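Local coordinates for FAD-dependent oxidoreductase (Actinomadura kijaniata, PDB 3M9V), which is a flavin-dependent oxidoreductase of the acyl-CoA dehydrogenase family, taking part in D-kijanose biosynthesis and binding thymidine-5'-diphosphate, at residues Arg80-Leu88 and Thr257-Gly265; Leu296-Leu307 and Leu350-Leu361. All coordinates share one frame; numbering follows the deposited sequence.

Overall arrangement
The two interactions come in series along the chain, with centres about 22 Å apart and nearest atoms about 6 Å apart. Interaction 1 lies near the centre of the chain, joining helix 81-94, part of the acyl-CoA dehydrogenase N-terminal domain family, to helices 253-260 and 264-283 of the C-terminal domain family. Interaction 2 pairs helices 291-323 and 329-362, both C-terminal, about 23 Å from the chain centre. The same long helices reach both: Leu315, after 296-307, and Phe340, before 350-361, touch residues of interaction 1, while helix 264-283 also packs on Ile300, Leu304 and Leu307. One helical body thus connects the nucleotide pocket, which includes Arg332, with a region contacted by two neighbouring subunits.

Interaction 1 of 2, residues Arg80-Leu88 and Thr257-Gly265; sequences RLYDVAVAL and TVSSVSVLG. With TYD (thymidine-5'-diphosphate), chain B.
Gly265 and Ala85 bring their backbones unusually close, CA to CA 4.5 Å, at a point where a beta carbon on the glycine would run into Ala85 O. This junction in the helical body of the acyl-CoA dehydrogenase fold sets helix 81-94, which belongs to the N-terminal domain family, against 257-265, which leads from helix 253-260 into helix 264-283. No hydrogen bond crosses it, and the fit is made by methyl groups packed against a buried serine and backbone oxygens. Ser262 OG lies between its own backbone N and carbonyl carbon (chi1 79°), which turns it toward Val84 CG1, 3.4 Å away, with Leu88 CD1 a little farther. The carbonyl oxygen of the same serine accepts from Gly265 N while Ala85 CB and Leu88 CD1 pack against it, the latter at 3.6 Å. Toward the start of helix 81-94, Leu81 crosses Val261 at about a right angle, and its CD1 meets Val261 CG1 at 3.8 Å. Its other methyl, CD2, rests 3.6 Å from Val258 O. Leu110 of helix 96-118 and Leu315 of helix 291-323 also border this apolar patch. Val258 and Ser259, on the turn before Val261, reach the ligand: Val258 CG1 approaches the thymine O2 at 3.8 Å, and Ser259 OG stands 2.7 Å from O2A on the alpha phosphate, with Gly255 O competing for its single proton.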
loop_
_atom_site.group_PDB
_atom_site.type_symbol
_atom_site.label_atom_id
_atom_site.label_comp_id
_atom_site.label_asym_id
_atom_site.label_seq_id
_atom_site.Cartn_x
_atom_site.Cartn_y
_atom_site.Cartn_z
ATOM N N ARG A 80 30.889 17.079 -0.424
ATOM C CA ARG A 80 30.059 15.877 -0.281
ATOM C C ARG A 80 28.629 16.067 -0.790
ATOM O O ARG A 80 27.933 17.012 -0.404
ATOM C CB ARG A 80 29.895 15.509 1.191
ATOM C CG ARG A 80 31.132 15.102 1.972
ATOM C CD ARG A 80 31.867 13.914 1.416
ATOM N NE ARG A 80 33.088 13.803 2.215
ATOM C CZ ARG A 80 33.210 13.045 3.301
ATOM N NH1 ARG A 80 32.207 12.279 3.710
ATOM N NH2 ARG A 80 34.360 13.011 3.955
ATOM N N LEU A 81 28.157 15.108 -1.583
ATOM C CA LEU A 81 26.751 15.139 -1.975
ATOM C C LEU A 81 25.841 15.106 -0.747
ATOM O O LEU A 81 24.759 15.696 -0.702
ATOM C CB LEU A 81 26.478 13.959 -2.906
ATOM C CG LEU A 81 27.113 14.126 -4.305
ATOM C CD1 LEU A 81 27.253 12.713 -4.857
ATOM C CD2 LEU A 81 26.272 15.003 -5.242
ATOM N N TYR A 82 26.271 14.344 0.249
ATOM C CA TYR A 82 25.479 14.185 1.447
ATOM C C TYR A 82 25.314 15.572 2.045
ATOM O O TYR A 82 24.211 15.916 2.421
ATOM C CB TYR A 82 26.193 13.263 2.427
ATOM C CG TYR A 82 25.419 12.938 3.686
ATOM C CD1 TYR A 82 24.700 11.742 3.758
ATOM C CD2 TYR A 82 25.422 13.796 4.776
ATOM C CE1 TYR A 82 23.981 11.383 4.882
ATOM C CE2 TYR A 82 24.698 13.443 5.923
ATOM C CZ TYR A 82 24.006 12.235 5.951
ATOM O OH TYR A 82 23.308 11.789 7.047
ATOM N N ASP A 83 26.367 16.374 2.172
ATOM C CA ASP A 83 26.132 17.672 2.784
ATOM C C ASP A 83 25.326 18.623 1.917
ATOM O O ASP A 83 24.619 19.463 2.485
ATOM C CB ASP A 83 27.430 18.385 3.173
ATOM C CG ASP A 83 28.084 17.721 4.364
ATOM O OD1 ASP A 83 27.428 16.851 4.967
ATOM O OD2 ASP A 83 29.223 18.064 4.709
ATOM N N VAL A 84 25.469 18.523 0.594
ATOM C CA VAL A 84 24.646 19.345 -0.267
ATOM C C VAL A 84 23.186 18.958 -0.043
ATOM O O VAL A 84 22.306 19.820 0.018
ATOM C CB VAL A 84 25.004 19.132 -1.760
ATOM C CG1 VAL A 84 23.992 19.871 -2.658
ATOM C CG2 VAL A 84 26.417 19.636 -2.063
ATOM N N ALA A 85 22.896 17.661 0.091
ATOM C CA ALA A 85 21.483 17.275 0.293
ATOM C C ALA A 85 20.989 17.782 1.657
ATOM O O ALA A 85 19.821 18.160 1.800
ATOM C CB ALA A 85 21.318 15.750 0.181
ATOM N N VAL A 86 21.861 17.838 2.663
ATOM C CA VAL A 86 21.410 18.304 3.990
ATOM C C VAL A 86 21.050 19.781 3.905
ATOM O O VAL A 86 20.043 20.245 4.447
ATOM C CB VAL A 86 22.477 18.107 5.063
ATOM C CG1 VAL A 86 22.061 18.808 6.399
ATOM C CG2 VAL A 86 22.667 16.597 5.325
ATOM N N ALA A 87 21.829 20.553 3.163
ATOM C CA ALA A 87 21.465 21.955 2.930
ATOM C C ALA A 87 20.197 22.166 2.096
ATOM O O ALA A 87 19.349 23.023 2.414
ATOM C CB ALA A 87 22.675 22.657 2.317
ATOM N N LEU A 88 20.031 21.389 1.020
ATOM C CA LEU A 88 18.792 21.457 0.225
ATOM C C LEU A 88 17.551 21.117 1.043
ATOM O O LEU A 88 16.472 21.684 0.867
ATOM C CB LEU A 88 18.865 20.539 -1.003
ATOM C CG LEU A 88 19.999 20.929 -1.964
ATOM C CD1 LEU A 88 20.084 19.989 -3.178
ATOM C CD2 LEU A 88 19.731 22.342 -2.465
ATOM N N THR A 257 24.930 10.872 -11.985
ATOM C CA THR A 257 24.522 10.674 -10.607
ATOM C C THR A 257 24.928 11.899 -9.797
ATOM O O THR A 257 24.127 12.487 -9.056
ATOM C CB THR A 257 25.119 9.363 -10.052
ATOM O OG1 THR A 257 24.561 8.267 -10.779
ATOM C CG2 THR A 257 24.758 9.226 -8.568
ATOM N N VAL A 258 26.195 12.286 -9.929
ATOM C CA VAL A 258 26.692 13.463 -9.236
ATOM C C VAL A 258 25.776 14.653 -9.562
ATOM O O VAL A 258 25.406 15.435 -8.678
ATOM C CB VAL A 258 28.188 13.724 -9.553
ATOM C CG1 VAL A 258 28.637 15.071 -8.979
ATOM C CG2 VAL A 258 29.102 12.624 -8.955
ATOM N N SER A 259 25.414 14.795 -10.835
ATOM C CA SER A 259 24.532 15.875 -11.252
ATOM C C SER A 259 23.162 15.945 -10.596
ATOM O O SER A 259 22.582 17.029 -10.591
ATOM C CB SER A 259 24.225 15.749 -12.755
ATOM O OG SER A 259 25.417 16.080 -13.436
ATOM N N SER A 260 22.600 14.827 -10.133
ATOM C CA SER A 260 21.188 14.836 -9.771
ATOM C C SER A 260 20.829 14.247 -8.420
ATOM O O SER A 260 19.751 14.538 -7.903
ATOM C CB SER A 260 20.384 14.022 -10.797
ATOM O OG SER A 260 20.281 14.811 -11.971
ATOM N N VAL A 261 21.699 13.418 -7.855
ATOM C CA VAL A 261 21.341 12.616 -6.680
ATOM C C VAL A 261 21.034 13.435 -5.423
ATOM O O VAL A 261 20.200 13.049 -4.581
ATOM C CB VAL A 261 22.358 11.463 -6.410
ATOM C CG1 VAL A 261 23.646 12.017 -5.815
ATOM C CG2 VAL A 261 21.688 10.490 -5.430
ATOM N N SER A 262 21.664 14.603 -5.315
ATOM C CA SER A 262 21.465 15.384 -4.109
ATOM C C SER A 262 20.078 16.041 -4.023
ATOM O O SER A 262 19.586 16.473 -2.956
ATOM C CB SER A 262 22.704 16.266 -3.837
ATOM O OG SER A 262 22.704 17.430 -4.645
ATOM N N VAL A 263 19.430 16.140 -5.171
ATOM C CA VAL A 263 18.075 16.680 -5.246
ATOM C C VAL A 263 17.066 15.856 -4.437
ATOM O O VAL A 263 15.974 16.347 -4.197
ATOM C CB VAL A 263 17.547 16.828 -6.696
ATOM C CG1 VAL A 263 16.867 15.565 -7.151
ATOM C CG2 VAL A 263 16.531 17.968 -6.746
ATOM N N LEU A 264 17.433 14.647 -4.007
ATOM C CA LEU A 264 16.602 13.823 -3.153
ATOM C C LEU A 264 16.369 14.564 -1.829
ATOM O O LEU A 264 15.304 14.383 -1.255
ATOM C CB LEU A 264 17.241 12.454 -2.859
ATOM C CG LEU A 264 17.321 11.446 -4.027
ATOM C CD1 LEU A 264 17.837 10.036 -3.692
ATOM C CD2 LEU A 264 15.993 11.378 -4.818
ATOM N N GLY A 265 17.335 15.353 -1.360
ATOM C CA GLY A 265 17.160 16.169 -0.167
ATOM C C GLY A 265 15.974 17.113 -0.246
ATOM O O GLY A 265 15.353 17.441 0.774
HETATM P PA TYD B . 26.122 15.198 -16.862
HETATM O O1A TYD B . 25.925 16.380 -17.793
HETATM O O2A TYD B . 25.062 14.831 -15.839
HETATM O O3A TYD B . 26.489 13.898 -17.730
HETATM P PB TYD B . 26.074 13.916 -19.284
HETATM O O1B TYD B . 24.699 14.558 -19.282
HETATM O O2B TYD B . 26.055 12.419 -19.520
HETATM O O3B TYD B . 27.205 14.704 -19.919
HETATM O "O5'" TYD B . 27.560 15.255 -16.134
HETATM C "C5'" TYD B . 28.796 15.153 -16.839
HETATM C "C4'" TYD B . 29.675 15.857 -15.814
HETATM O "O4'" TYD B . 29.838 15.053 -14.652
HETATM C "C3'" TYD B . 31.069 16.203 -16.302
HETATM O "O3'" TYD B . 31.016 17.631 -16.311
HETATM C "C2'" TYD B . 31.984 15.820 -15.150
HETATM C "C1'" TYD B . 31.096 15.306 -14.021
HETATM N N1 TYD B . 31.612 14.035 -13.493
HETATM C C2 TYD B . 31.797 13.869 -12.184
HETATM O O2 TYD B . 31.540 14.816 -11.403
HETATM N N3 TYD B . 32.276 12.692 -11.724
HETATM C C4 TYD B . 32.558 11.672 -12.568
HETATM O O4 TYD B . 32.997 10.594 -12.113
HETATM C C5 TYD B . 32.373 11.835 -13.930
HETATM C C5M TYD B . 32.667 10.767 -14.950
HETATM C C6 TYD B . 31.883 13.057 -14.366
#

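Interaction 2 of 2, residues Leu296-Leu307 and Leu350-Leu361; sequences LVAEIDSRLYAL and LAPEIVSDCLSL
Glu353 OE2 forms a salt bridge with Arg303, 2.8 Å from NE; the hydrogen bond within it is weak, bent to 127° at the proton. It links segments 296-307 and 350-361, on helices 291-323 and 329-362 of the C-terminal helical domain of the acyl-CoA dehydrogenase fold, which run nearly antiparallel with their axes 9.8 Å apart at closest. OE2 alone approaches both Arg303 NE and NH2, the latter at 3.2 Å, with the guanidinium and carboxylate planes 49° apart and not as a flat, two-pronged pair. In the same helix, Glu299 OE1 lies in the guanidinium plane at its edge, 3.3 Å from Arg303 NH1, and also bridges to Arg349 of the second subunit. With a leucine in place of Arg303, Glu353 would probably be left without this counter-charge and Glu299 would have to rely on its partners in the neighbouring subunit. Beside this charged border, two isoleucines interlock as knobs into holes. Ile354 sits among Ile300, Arg303, Leu304 and Leu307, its CG1 anti to the carbonyl carbon (chi1 -68°) and CD1 extended beyond it onto the opposite backbone, 3.6 Å from Leu304 N. Ile300 fills the reciprocal hole formed by Ile354, Asp357, Cys358 and Leu361. At one end Leu307 slides past Leu350 in the opposite sense while its CD2 packs on Ala351 CB at 3.9 Å. At the other, Leu296 passes Leu361 in opposed directions, CB on Leu361 CD2, while Leu361 CD1 meets Ile300 CD1 tip to tip at 3.6 Å.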
loop_
_atom_site.group_PDB
_atom_site.type_symbol
_atom_site.label_atom_id
_atom_site.label_comp_id
_atom_site.label_asym_id
_atom_site.label_seq_id
_atom_site.Cartn_x
_atom_site.Cartn_y
_atom_site.Cartn_z
ATOM N N LEU A 296 -1.773 7.333 12.611
ATOM C CA LEU A 296 -1.149 8.124 11.536
ATOM C C LEU A 296 0.186 8.784 11.915
ATOM O O LEU A 296 1.189 8.696 11.195
ATOM C CB LEU A 296 -2.123 9.211 11.064
ATOM C CG LEU A 296 -3.154 8.724 10.029
ATOM C CD1 LEU A 296 -3.990 9.935 9.669
ATOM C CD2 LEU A 296 -2.417 8.203 8.799
ATOM N N VAL A 297 0.209 9.422 13.081
ATOM C CA VAL A 297 1.422 10.049 13.565
ATOM C C VAL A 297 2.533 9.003 13.690
ATOM O O VAL A 297 3.670 9.271 13.294
ATOM C CB VAL A 297 1.194 10.742 14.953
ATOM C CG1 VAL A 297 2.551 11.046 15.590
ATOM C CG2 VAL A 297 0.367 12.030 14.717
ATOM N N ALA A 298 2.235 7.822 14.234
ATOM C CA ALA A 298 3.291 6.829 14.437
ATOM C C ALA A 298 3.697 6.349 13.029
ATOM O O ALA A 298 4.879 6.162 12.767
ATOM C CB ALA A 298 2.792 5.643 15.307
ATOM N N GLU A 299 2.754 6.164 12.114
ATOM C CA GLU A 299 3.089 5.610 10.798
ATOM C C GLU A 299 3.962 6.596 10.018
ATOM O O GLU A 299 4.968 6.220 9.411
ATOM C CB GLU A 299 1.829 5.294 9.969
ATOM C CG GLU A 299 0.966 4.133 10.479
ATOM C CD GLU A 299 1.485 2.805 9.971
ATOM O OE1 GLU A 299 2.260 2.806 8.972
ATOM O OE2 GLU A 299 1.132 1.776 10.593
ATOM N N ILE A 300 3.564 7.862 10.011
ATOM C CA ILE A 300 4.387 8.906 9.427
ATOM C C ILE A 300 5.772 9.037 10.023
ATOM O O ILE A 300 6.767 9.157 9.301
ATOM C CB ILE A 300 3.685 10.283 9.492
ATOM C CG1 ILE A 300 2.431 10.246 8.621
ATOM C CG2 ILE A 300 4.664 11.408 9.235
ATOM C CD1 ILE A 300 1.431 11.373 8.924
ATOM N N ASP A 301 5.841 9.017 11.352
ATOM C CA ASP A 301 7.134 9.121 12.023
ATOM C C ASP A 301 8.060 8.013 11.514
ATOM O O ASP A 301 9.262 8.199 11.300
ATOM C CB ASP A 301 6.922 8.914 13.547
ATOM C CG ASP A 301 8.094 9.415 14.361
ATOM O OD1 ASP A 301 8.366 10.614 14.282
ATOM O OD2 ASP A 301 8.777 8.661 15.064
ATOM N N SER A 302 7.524 6.806 11.365
ATOM C CA SER A 302 8.380 5.714 10.888
ATOM C C SER A 302 8.679 5.796 9.376
ATOM O O SER A 302 9.806 5.559 8.929
ATOM C CB SER A 302 7.708 4.373 11.215
ATOM O OG SER A 302 8.356 3.282 10.566
ATOM N N ARG A 303 7.686 6.161 8.574
ATOM C CA ARG A 303 7.905 6.391 7.133
ATOM C C ARG A 303 8.912 7.500 6.814
ATOM O O ARG A 303 9.726 7.360 5.910
ATOM C CB ARG A 303 6.594 6.700 6.404
ATOM C CG ARG A 303 5.765 5.424 6.120
ATOM C CD ARG A 303 4.365 5.686 5.501
ATOM N NE ARG A 303 4.190 4.676 4.466
ATOM C CZ ARG A 303 3.717 3.449 4.670
ATOM N NH1 ARG A 303 3.294 3.084 5.874
ATOM N NH2 ARG A 303 3.656 2.582 3.665
ATOM N N LEU A 304 8.827 8.618 7.524
ATOM C CA LEU A 304 9.815 9.686 7.409
ATOM C C LEU A 304 11.218 9.195 7.789
ATOM O O LEU A 304 12.205 9.496 7.105
ATOM C CB LEU A 304 9.438 10.855 8.308
ATOM C CG LEU A 304 10.362 12.085 8.304
ATOM C CD1 LEU A 304 10.438 12.678 6.882
ATOM C CD2 LEU A 304 9.726 13.132 9.241
ATOM N N TYR A 305 11.322 8.424 8.863
ATOM C CA TYR A 305 12.609 7.803 9.206
ATOM C C TYR A 305 13.191 6.946 8.064
ATOM O O TYR A 305 14.378 7.049 7.724
ATOM C CB TYR A 305 12.436 6.928 10.449
ATOM C CG TYR A 305 13.769 6.551 11.033
ATOM C CD1 TYR A 305 14.356 7.324 12.045
ATOM C CD2 TYR A 305 14.454 5.450 10.537
ATOM C CE1 TYR A 305 15.621 7.002 12.528
ATOM C CE2 TYR A 305 15.682 5.093 11.070
ATOM C CZ TYR A 305 16.261 5.874 12.056
ATOM O OH TYR A 305 17.529 5.528 12.492
ATOM N N ALA A 306 12.378 6.075 7.485
ATOM C CA ALA A 306 12.793 5.218 6.392
ATOM C C ALA A 306 13.095 6.115 5.180
ATOM O O ALA A 306 14.020 5.822 4.435
ATOM C CB ALA A 306 11.660 4.216 6.009
ATOM N N LEU A 307 12.354 7.202 4.971
ATOM C CA LEU A 307 12.651 8.109 3.862
ATOM C C LEU A 307 14.034 8.739 3.994
ATOM O O LEU A 307 14.871 8.678 3.086
ATOM C CB LEU A 307 11.577 9.182 3.694
ATOM C CG LEU A 307 11.838 10.352 2.729
ATOM C CD1 LEU A 307 11.785 9.749 1.315
ATOM C CD2 LEU A 307 10.714 11.365 2.819
ATOM N N LEU A 350 7.526 7.254 -1.018
ATOM C CA LEU A 350 7.333 7.614 0.380
ATOM C C LEU A 350 7.004 9.081 0.608
ATOM O O LEU A 350 6.127 9.387 1.414
ATOM C CB LEU A 350 8.536 7.248 1.239
ATOM C CG LEU A 350 8.835 5.759 1.442
ATOM C CD1 LEU A 350 10.206 5.561 2.071
ATOM C CD2 LEU A 350 7.732 5.116 2.247
ATOM N N ALA A 351 7.733 9.992 -0.032
ATOM C CA ALA A 351 7.488 11.403 0.259
ATOM C C ALA A 351 6.043 11.825 -0.055
ATOM O O ALA A 351 5.387 12.407 0.812
ATOM C CB ALA A 351 8.590 12.332 -0.306
ATOM N N PRO A 352 5.501 11.516 -1.249
ATOM C CA PRO A 352 4.100 11.941 -1.410
ATOM C C PRO A 352 3.089 11.284 -0.465
ATOM O O PRO A 352 2.103 11.925 -0.077
ATOM C CB PRO A 352 3.753 11.552 -2.861
ATOM C CG PRO A 352 5.039 11.552 -3.562
ATOM C CD PRO A 352 6.098 11.119 -2.545
ATOM N N GLU A 353 3.331 10.035 -0.076
ATOM C CA GLU A 353 2.469 9.353 0.886
ATOM C C GLU A 353 2.478 10.073 2.223
ATOM O O GLU A 353 1.432 10.331 2.818
ATOM C CB GLU A 353 2.956 7.932 1.192
ATOM C CG GLU A 353 2.194 6.827 0.515
ATOM C CD GLU A 353 2.890 5.487 0.758
ATOM O OE1 GLU A 353 3.142 4.768 -0.241
ATOM O OE2 GLU A 353 3.184 5.198 1.949
ATOM N N ILE A 354 3.665 10.368 2.736
ATOM C CA ILE A 354 3.699 11.161 3.963
ATOM C C ILE A 354 2.898 12.475 3.851
ATOM O O ILE A 354 2.100 12.843 4.735
ATOM C CB ILE A 354 5.174 11.439 4.300
ATOM C CG1 ILE A 354 5.857 10.122 4.696
ATOM C CG2 ILE A 354 5.289 12.536 5.360
ATOM C CD1 ILE A 354 7.373 10.260 4.720
ATOM N N VAL A 355 3.119 13.219 2.769
ATOM C CA VAL A 355 2.502 14.539 2.680
ATOM C C VAL A 355 0.993 14.298 2.675
ATOM O O VAL A 355 0.245 14.943 3.420
ATOM C CB VAL A 355 2.931 15.324 1.410
ATOM C CG1 VAL A 355 2.065 16.551 1.230
ATOM C CG2 VAL A 355 4.413 15.750 1.486
ATOM N N SER A 356 0.552 13.361 1.836
ATOM C CA SER A 356 -0.877 13.075 1.789
ATOM C C SER A 356 -1.459 12.719 3.160
ATOM O O SER A 356 -2.493 13.262 3.570
ATOM C CB SER A 356 -1.194 12.041 0.700
ATOM O OG SER A 356 -2.564 11.699 0.741
ATOM N N ASP A 357 -0.787 11.863 3.921
ATOM C CA ASP A 357 -1.334 11.471 5.221
ATOM C C ASP A 357 -1.427 12.652 6.188
ATOM O O ASP A 357 -2.238 12.586 7.089
ATOM C CB ASP A 357 -0.538 10.368 5.925
ATOM C CG ASP A 357 -0.734 9.014 5.265
ATOM O OD1 ASP A 357 0.044 8.089 5.556
ATOM O OD2 ASP A 357 -1.635 8.867 4.417
ATOM N N CYS A 358 -0.549 13.643 6.054
ATOM C CA CYS A 358 -0.545 14.869 6.845
ATOM C C CYS A 358 -1.813 15.711 6.701
ATOM O O CYS A 358 -2.272 16.351 7.661
ATOM C CB CYS A 358 0.703 15.712 6.581
ATOM S SG CYS A 358 2.196 14.999 7.308
ATOM N N LEU A 359 -2.395 15.673 5.510
ATOM C CA LEU A 359 -3.654 16.354 5.248
ATOM C C LEU A 359 -4.798 15.698 6.005
ATOM O O LEU A 359 -5.735 16.391 6.420
ATOM C CB LEU A 359 -3.972 16.342 3.747
ATOM C CG LEU A 359 -3.299 17.476 2.944
ATOM C CD1 LEU A 359 -1.950 17.061 2.400
ATOM C CD2 LEU A 359 -4.093 17.952 1.754
ATOM N N SER A 360 -4.741 14.377 6.139
ATOM C CA SER A 360 -5.707 13.692 6.987
ATOM C C SER A 360 -5.576 14.151 8.446
ATOM O O SER A 360 -6.600 14.255 9.111
ATOM C CB SER A 360 -5.519 12.176 6.934
ATOM O OG SER A 360 -5.724 11.757 5.603
ATOM N N LEU A 361 -4.373 14.398 8.966
ATOM C CA LEU A 361 -4.240 14.904 10.329
ATOM C C LEU A 361 -4.796 16.315 10.529
ATOM O O LEU A 361 -5.448 16.593 11.532
ATOM C CB LEU A 361 -2.778 14.897 10.772
ATOM C CG LEU A 361 -2.248 13.462 10.852
ATOM C CD1 LEU A 361 -0.741 13.383 10.954
ATOM C CD2 LEU A 361 -2.935 12.845 12.071
#